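Local coordinates for protein N-acetylglucosamine 2-epimerase (Xylella fastidiosa, PDB 3GT5) that probably catalyses the epimerisation of a sugar at its second carbon, as an isomerase of the N-acylglucosamine 2-epimerase family, at residues A[111-114]-A[115-119]; A[228-231]-A[232-235]; A[236-239]-A[240-243]. One frame throughout, in Å; residues are numbered along the deposited sequence.

Contact 1 (A[111-114]-A[115-119])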
loop_
_atom_site.group_PDB
_atom_site.type_symbol
_atom_site.label_atom_id
_atom_site.label_comp_id
_atom_site.label_asym_id
_atom_site.label_seq_id
_atom_site.Cartn_x
_atom_site.Cartn_y
_atom_site.Cartn_z
ATOM N N HIS A 111 9.271 4.680 12.251
ATOM C CA HIS A 111 7.999 5.008 11.638
ATOM C C HIS A 111 7.043 3.857 11.742
ATOM O O HIS A 111 7.349 2.769 11.323
ATOM C CB HIS A 111 8.224 5.346 10.163
ATOM C CG HIS A 111 8.725 6.727 9.952
ATOM N ND1 HIS A 111 7.926 7.842 10.091
ATOM C CD2 HIS A 111 9.954 7.179 9.609
ATOM C CE1 HIS A 111 8.639 8.923 9.828
ATOM N NE2 HIS A 111 9.875 8.548 9.530
ATOM N N CYS A 112 5.863 4.100 12.281
ATOM C CA CYS A 112 4.806 3.089 12.288
ATOM C C CYS A 112 4.509 2.608 10.864
ATOM O O CYS A 112 4.207 1.432 10.661
ATOM C CB CYS A 112 3.545 3.673 12.896
ATOM S SG CYS A 112 2.383 2.337 13.250
ATOM N N TYR A 113 4.563 3.526 9.893
ATOM C CA TYR A 113 4.358 3.169 8.491
ATOM C C TYR A 113 5.325 2.048 8.077
ATOM O O TYR A 113 4.929 1.073 7.419
ATOM C CB TYR A 113 4.544 4.436 7.647
ATOM C CG TYR A 113 4.159 4.306 6.196
ATOM C CD1 TYR A 113 2.978 4.876 5.698
ATOM C CD2 TYR A 113 4.998 3.592 5.303
ATOM C CE1 TYR A 113 2.642 4.756 4.381
ATOM C CE2 TYR A 113 4.659 3.469 4.007
ATOM C CZ TYR A 113 3.486 4.043 3.541
ATOM O OH TYR A 113 3.130 3.937 2.217
ATOM N N GLY A 114 6.579 2.190 8.495
ATOM C CA GLY A 114 7.633 1.174 8.334
ATOM C C GLY A 114 7.304 -0.164 8.939
ATOM O O GLY A 114 7.372 -1.204 8.267
ATOM N N LEU A 115 6.872 -0.162 10.192
ATOM C CA LEU A 115 6.481 -1.398 10.850
ATOM C C LEU A 115 5.271 -2.115 10.214
ATOM O O LEU A 115 5.179 -3.338 10.308
ATOM C CB LEU A 115 6.230 -1.146 12.341
ATOM C CG LEU A 115 7.520 -0.719 13.041
ATOM C CD1 LEU A 115 7.158 -0.201 14.419
ATOM C CD2 LEU A 115 8.444 -1.932 13.098
ATOM N N ALA A 116 4.312 -1.373 9.625
ATOM C CA ALA A 116 3.199 -1.994 8.895
ATOM C C ALA A 116 3.796 -2.841 7.758
ATOM O O ALA A 116 3.444 -4.033 7.597
ATOM C CB ALA A 116 2.277 -0.950 8.346
ATOM N N PHE A 117 4.715 -2.232 7.019
ATOM C CA PHE A 117 5.395 -2.921 5.915
ATOM C C PHE A 117 6.280 -4.076 6.339
ATOM O O PHE A 117 6.274 -5.119 5.716
ATOM C CB PHE A 117 5.974 -1.959 4.888
ATOM C CG PHE A 117 4.921 -1.424 3.988
ATOM C CD1 PHE A 117 4.438 -2.196 2.912
ATOM C CD2 PHE A 117 4.232 -0.228 4.274
ATOM C CE1 PHE A 117 3.390 -1.771 2.146
ATOM C CE2 PHE A 117 3.161 0.193 3.465
ATOM C CZ PHE A 117 2.734 -0.578 2.414
ATOM N N VAL A 118 6.948 -3.940 7.461
ATOM C CA VAL A 118 7.673 -5.065 8.046
ATOM C C VAL A 118 6.732 -6.213 8.412
ATOM O O VAL A 118 7.019 -7.384 8.063
ATOM C CB VAL A 118 8.482 -4.569 9.258
ATOM C CG1 VAL A 118 9.004 -5.781 10.111
ATOM C CG2 VAL A 118 9.696 -3.636 8.810
ATOM N N MET A 119 5.592 -5.908 9.075
ATOM C CA MET A 119 4.557 -6.929 9.421
ATOM C C MET A 119 4.038 -7.633 8.160
ATOM O O MET A 119 3.920 -8.866 8.107
ATOM C CB MET A 119 3.416 -6.360 10.265
ATOM C CG MET A 119 2.391 -7.397 10.661
ATOM S SD MET A 119 3.030 -8.738 11.834
ATOM C CE MET A 119 2.496 -7.979 13.411
#
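From Leu115 to Val118, each amide reaches back four residues to a carbonyl of 111-114, so the two segments form the opening turns of a single alpha-helix. His111 is its N-cap: the backbone there is still extended, the end of strand 104-111, yet its O receives Leu115 N at 3.2 Å within the carbonyl plane. Cys112 O takes Ala116 N at 3.0 Å, and Gly114 O takes Val118 N at 2.9 Å. The bond from Phe117 N to Tyr113 O is weak at 3.3 Å.

Tyr113 and Phe117, one turn apart, point the same way from the helix. Their torsions bring them together: CG of Tyr113 lies beside its own carbonyl carbon (chi1 -171°) and leans toward the following turn, whereas Phe117 (chi1 -78°) leans back toward the start of the helix. The rings meet obliquely, planes 32° apart, with Tyr113 CE2 and Phe117 CE2 at 3.6 Å. The edge of the Phe117 ring, through CD2, also comes within 3.5 Å of Tyr113 O. Compact residues suit the rest of the buried turn: Gly114 has no side chain, Ala116 puts only its CB methyl near Tyr113 O, and beta-branched Val118 lays CG2 against Gly114 O at 3.4 Å. Leu115 packs on Leu143 and Leu144 of helix 133-147 and on Phe148, an apolar setting that suits an aliphatic chain.

Around the aromatic pair, His177 meets both rings, Tyr377 approaches Phe117 edge-to-face, and Arg56 makes a cation-pi contact with Phe117. This burial, with an aromatic face meeting residues of several other helices, is consistent with an inner helix of the (alpha/alpha)6 barrel known for this epimerase family.

Contact 2 (A[228-231]-A[232-235])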
loop_
_atom_site.group_PDB
_atom_site.type_symbol
_atom_site.label_atom_id
_atom_site.label_comp_id
_atom_site.label_asym_id
_atom_site.label_seq_id
_atom_site.Cartn_x
_atom_site.Cartn_y
_atom_site.Cartn_z
ATOM N N ASP A 228 -6.309 17.756 11.841
ATOM C CA ASP A 228 -5.311 18.812 11.613
ATOM C C ASP A 228 -5.479 19.235 10.143
ATOM O O ASP A 228 -4.972 18.623 9.253
ATOM C CB ASP A 228 -3.891 18.315 11.918
ATOM C CG ASP A 228 -2.827 19.414 11.797
ATOM O OD1 ASP A 228 -3.132 20.467 11.164
ATOM O OD2 ASP A 228 -1.702 19.213 12.304
ATOM N N TRP A 229 -6.200 20.315 9.905
ATOM C CA TRP A 229 -6.481 20.725 8.531
ATOM C C TRP A 229 -5.274 21.359 7.812
ATOM O O TRP A 229 -5.317 21.495 6.602
ATOM C CB TRP A 229 -7.644 21.707 8.524
ATOM C CG TRP A 229 -8.924 21.167 9.007
ATOM C CD1 TRP A 229 -9.522 21.437 10.212
ATOM C CD2 TRP A 229 -9.795 20.286 8.320
ATOM N NE1 TRP A 229 -10.708 20.783 10.308
ATOM C CE2 TRP A 229 -10.917 20.071 9.156
ATOM C CE3 TRP A 229 -9.749 19.644 7.076
ATOM C CZ2 TRP A 229 -11.969 19.245 8.782
ATOM C CZ3 TRP A 229 -10.810 18.825 6.691
ATOM C CH2 TRP A 229 -11.904 18.635 7.543
ATOM N N ASP A 230 -4.258 21.800 8.559
ATOM C CA ASP A 230 -3.137 22.563 8.026
ATOM C C ASP A 230 -1.823 21.782 7.852
ATOM O O ASP A 230 -0.831 22.318 7.334
ATOM C CB ASP A 230 -2.862 23.758 8.941
ATOM C CG ASP A 230 -3.889 24.863 8.791
ATOM O OD1 ASP A 230 -4.590 24.926 7.768
ATOM O OD2 ASP A 230 -3.930 25.714 9.710
ATOM N N TYR A 231 -1.769 20.542 8.345
ATOM C CA TYR A 231 -0.523 19.793 8.281
ATOM C C TYR A 231 -0.081 19.614 6.832
ATOM O O TYR A 231 -0.826 19.087 6.015
ATOM C CB TYR A 231 -0.666 18.425 8.972
ATOM C CG TYR A 231 0.639 17.701 9.128
ATOM C CD1 TYR A 231 1.430 17.858 10.261
ATOM C CD2 TYR A 231 1.137 16.911 8.091
ATOM C CE1 TYR A 231 2.678 17.233 10.365
ATOM C CE2 TYR A 231 2.322 16.263 8.210
ATOM C CZ TYR A 231 3.116 16.438 9.326
ATOM O OH TYR A 231 4.338 15.785 9.385
ATOM N N ASN A 232 1.152 20.021 6.553
ATOM C CA ASN A 232 1.789 19.972 5.221
ATOM C C ASN A 232 1.056 20.788 4.163
ATOM O O ASN A 232 1.199 20.526 2.970
ATOM C CB ASN A 232 2.080 18.543 4.745
ATOM C CG ASN A 232 3.367 18.000 5.285
ATOM O OD1 ASN A 232 4.181 18.754 5.864
ATOM N ND2 ASN A 232 3.583 16.673 5.110
ATOM N N ARG A 233 0.295 21.800 4.592
ATOM C CA ARG A 233 -0.331 22.674 3.606
ATOM C C ARG A 233 0.775 23.330 2.743
ATOM O O ARG A 233 0.598 23.505 1.528
ATOM C CB ARG A 233 -1.216 23.715 4.288
ATOM C CG ARG A 233 -2.194 24.325 3.395
ATOM C CD ARG A 233 -2.983 25.376 4.149
ATOM N NE ARG A 233 -4.103 24.877 4.960
ATOM C CZ ARG A 233 -5.337 24.651 4.500
ATOM N NH1 ARG A 233 -5.619 24.785 3.210
ATOM N NH2 ARG A 233 -6.299 24.281 5.320
ATOM N N ASP A 234 1.929 23.633 3.361
ATOM C CA ASP A 234 3.062 24.205 2.629
ATOM C C ASP A 234 4.065 23.198 2.053
ATOM O O ASP A 234 5.021 23.599 1.401
ATOM C CB ASP A 234 3.749 25.273 3.466
ATOM C CG ASP A 234 3.183 26.666 3.181
ATOM O OD1 ASP A 234 2.885 26.988 1.991
ATOM O OD2 ASP A 234 3.089 27.454 4.112
ATOM N N ASN A 235 3.801 21.905 2.211
ATOM C CA ASN A 235 4.575 20.864 1.525
ATOM C C ASN A 235 3.603 19.777 1.058
ATOM O O ASN A 235 3.665 18.637 1.508
ATOM C CB ASN A 235 5.634 20.316 2.488
ATOM C CG ASN A 235 6.558 19.292 1.836
ATOM O OD1 ASN A 235 6.672 19.223 0.605
ATOM N ND2 ASN A 235 7.191 18.483 2.655
HETATM O O HOH W 1 5.764 15.476 6.993
#
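Asp230 and Arg233 meet with their flat groups steeply turned, carboxylate and guanidinium planes 72° apart. A single oxygen, Asp230 OD1, carries the salt bridge: Arg233 NE reaches it at 2.9 Å on the anti side, and Arg233 NH2 at 3.1 Å nearly in line with the C-O bond. OD1 lies close to the guanidinium plane, where the NE and NH2 N-H groups converge on it. A bend at chi3 (-82°) folds the long chain back to get there.

The same two residues are the ends of a type II beta turn, closed by Arg233 N to Asp230 O at 3.0 Å. Asn232 holds its third position with positive phi, a conformation asparagine tolerates better than most residues. Tyr231 and Asn232 extend side by side, ring and amide planes 45° apart, with Asn232 ND2 3.4 Å from Tyr231 CE2. A water joins their polar ends, 2.8 Å from Tyr231 OH and 3.1 Å from Asn232 ND2. Both also bond to Arg241, the hydroxyl to NH1 and the amide to the backbone O. Just before the turn, Asp228 OD1 accepts Asp230 N in an Asx turn.

The whole lies at the surface, in the long loop between strand 220-221 and helix 247-263; Asp228 makes backbone hydrogen bonds to His220 of that strand, while Trp229 packs on Ala213 and Pro298 of neighbouring loops.

Contact 3 (A[236-239]-A[240-243])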
loop_
_atom_site.group_PDB
_atom_site.type_symbol
_atom_site.label_atom_id
_atom_site.label_comp_id
_atom_site.label_asym_id
_atom_site.label_seq_id
_atom_site.Cartn_x
_atom_site.Cartn_y
_atom_site.Cartn_z
ATOM N N PRO A 236 2.696 20.140 0.141
ATOM C CA PRO A 236 1.511 19.307 -0.094
ATOM C C PRO A 236 1.766 18.058 -0.936
ATOM O O PRO A 236 0.907 17.185 -1.005
ATOM C CB PRO A 236 0.550 20.283 -0.811
ATOM C CG PRO A 236 1.449 21.204 -1.531
ATOM C CD PRO A 236 2.653 21.386 -0.655
ATOM N N LYS A 237 2.928 17.983 -1.591
ATOM C CA LYS A 237 3.305 16.783 -2.328
ATOM C C LYS A 237 4.292 15.876 -1.552
ATOM O O LYS A 237 4.935 14.998 -2.145
ATOM C CB LYS A 237 3.897 17.193 -3.681
ATOM C CG LYS A 237 2.987 18.172 -4.452
ATOM C CD LYS A 237 3.645 18.633 -5.745
ATOM C CE LYS A 237 2.622 19.214 -6.713
ATOM N NZ LYS A 237 3.302 19.595 -7.996
ATOM N N HIS A 238 4.418 16.073 -0.238
ATOM C CA HIS A 238 5.193 15.155 0.579
ATOM C C HIS A 238 4.745 13.738 0.216
ATOM O O HIS A 238 3.562 13.505 0.022
ATOM C CB HIS A 238 4.943 15.476 2.063
ATOM C CG HIS A 238 5.807 14.701 2.997
ATOM N ND1 HIS A 238 5.497 13.422 3.404
ATOM C CD2 HIS A 238 6.967 15.030 3.614
ATOM C CE1 HIS A 238 6.433 12.994 4.238
ATOM N NE2 HIS A 238 7.342 13.947 4.372
ATOM N N LEU A 239 5.679 12.781 0.120
ATOM C CA LEU A 239 5.412 11.432 -0.435
ATOM C C LEU A 239 4.483 10.587 0.427
ATOM O O LEU A 239 3.609 9.894 -0.100
ATOM C CB LEU A 239 6.751 10.675 -0.665
ATOM C CG LEU A 239 6.722 9.274 -1.319
ATOM C CD1 LEU A 239 5.950 9.258 -2.627
ATOM C CD2 LEU A 239 8.175 8.727 -1.544
ATOM N N PHE A 240 4.637 10.659 1.748
ATOM C CA PHE A 240 3.818 9.860 2.655
ATOM C C PHE A 240 2.722 10.627 3.357
ATOM O O PHE A 240 1.758 10.012 3.838
ATOM C CB PHE A 240 4.714 9.171 3.699
ATOM C CG PHE A 240 5.731 8.241 3.087
ATOM C CD1 PHE A 240 5.355 6.997 2.606
ATOM C CD2 PHE A 240 7.042 8.636 2.926
ATOM C CE1 PHE A 240 6.303 6.131 2.003
ATOM C CE2 PHE A 240 7.989 7.758 2.324
ATOM C CZ PHE A 240 7.602 6.518 1.882
ATOM N N ARG A 241 2.860 11.954 3.415
ATOM C CA ARG A 241 1.950 12.826 4.169
ATOM C C ARG A 241 1.563 14.040 3.305
ATOM O O ARG A 241 1.814 15.187 3.676
ATOM C CB ARG A 241 2.608 13.315 5.471
ATOM C CG ARG A 241 2.843 12.196 6.499
ATOM C CD ARG A 241 3.396 12.772 7.784
ATOM N NE ARG A 241 3.916 11.712 8.650
ATOM C CZ ARG A 241 4.530 11.914 9.814
ATOM N NH1 ARG A 241 4.707 13.143 10.324
ATOM N NH2 ARG A 241 4.948 10.853 10.504
ATOM N N PRO A 242 0.894 13.770 2.162
ATOM C CA PRO A 242 0.482 14.846 1.266
ATOM C C PRO A 242 -0.662 15.648 1.876
ATOM O O PRO A 242 -1.320 15.179 2.799
ATOM C CB PRO A 242 -0.000 14.083 0.018
ATOM C CG PRO A 242 -0.472 12.794 0.509
ATOM C CD PRO A 242 0.431 12.455 1.695
ATOM N N TRP A 243 -0.921 16.837 1.367
ATOM C CA TRP A 243 -2.072 17.600 1.855
ATOM C C TRP A 243 -3.323 17.316 1.017
ATOM O O TRP A 243 -3.246 17.243 -0.216
ATOM C CB TRP A 243 -1.798 19.115 1.834
ATOM C CG TRP A 243 -2.944 19.885 2.497
ATOM C CD1 TRP A 243 -3.061 20.175 3.834
ATOM C CD2 TRP A 243 -4.106 20.455 1.871
ATOM N NE1 TRP A 243 -4.237 20.838 4.083
ATOM C CE2 TRP A 243 -4.892 21.039 2.898
ATOM C CE3 TRP A 243 -4.582 20.506 0.542
ATOM C CZ2 TRP A 243 -6.097 21.696 2.635
ATOM C CZ3 TRP A 243 -5.791 21.158 0.283
ATOM C CH2 TRP A 243 -6.546 21.720 1.316
#
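Phe240, His238 and Leu239 bury the most surface where 236-239 turns back on 240-243. Leu239 and Phe240 are adjacent, yet their side chains run alongside each other. CG of Leu239 sits over one face of the Phe240 ring, 4.2 Å from the ring centroid and 13° off the normal, a CH-pi contact; CD2 of Leu239 adds a 4.0 Å approach to Phe240 CE2. The branched leucine can thus press a C-H onto a flat, electron-rich surface.

His238 points its side chain toward 240-243. With CG beside its carbonyl carbon (chi1 -173°), the imidazole swings forward, and ND1 accepts Arg241 N at 3.0 Å from a donor slightly tilted from the ring plane. Phe240 N makes a weak bond to the same ND1 at 3.3 Å. Histidine suits the place because its ring offers an acceptor near the backbone, occupying two amides at the bend, one of them only weakly.

The two short segments run almost antiparallel, 167° between their end-to-end directions, as a hairpin-like loop without regular strands. The loop lies against the starts of helices 112-127 and 172-189, at one end of the probable (alpha/alpha)6 barrel: Phe240 O bonds to Asn173 ND2, and the Phe240 ring meets Tyr113 and Trp98 edge-to-face.

The far end of the hairpin-like loop is closed by Trp243 N to Pro236 O at 3.0 Å, with Pro236 CB against Trp243 CB at 3.7 Å. Between these two closures stands Pro242, which has no N-H to offer His238 O; instead its CB packs 3.4 Å from Pro236 O. Arg241 runs extended from CG to NE, away from the bend; NH1 bonds to Tyr231 OH, NH2 forms salt bridges with Asp158 and Glu159, and the guanidinium makes a cation-pi contact with Tyr169.

The three contacts follow one another along the chain. Contact 1 opens helix 112-127, its centre about 11 Å from that of the chain; contacts 2 and 3 come later, in one continuous loop between strand 220-221 and helix 247-263. Contacts 2 and 3 have centres about 9 Å apart and are tied together by Trp243 NE1, 2.8 Å from Trp229 O. Contact 3 bridges inward: its centre is about 18 Å from that of contact 1, but Tyr113 CZ and Phe240 CD1 touch at 3.6 Å in an edge-to-face pair. Contact 2 stays at the surface, its nearest atoms about 8 Å from contact 1. The loop thereby connects the protein's exterior with the start of a probable barrel helix.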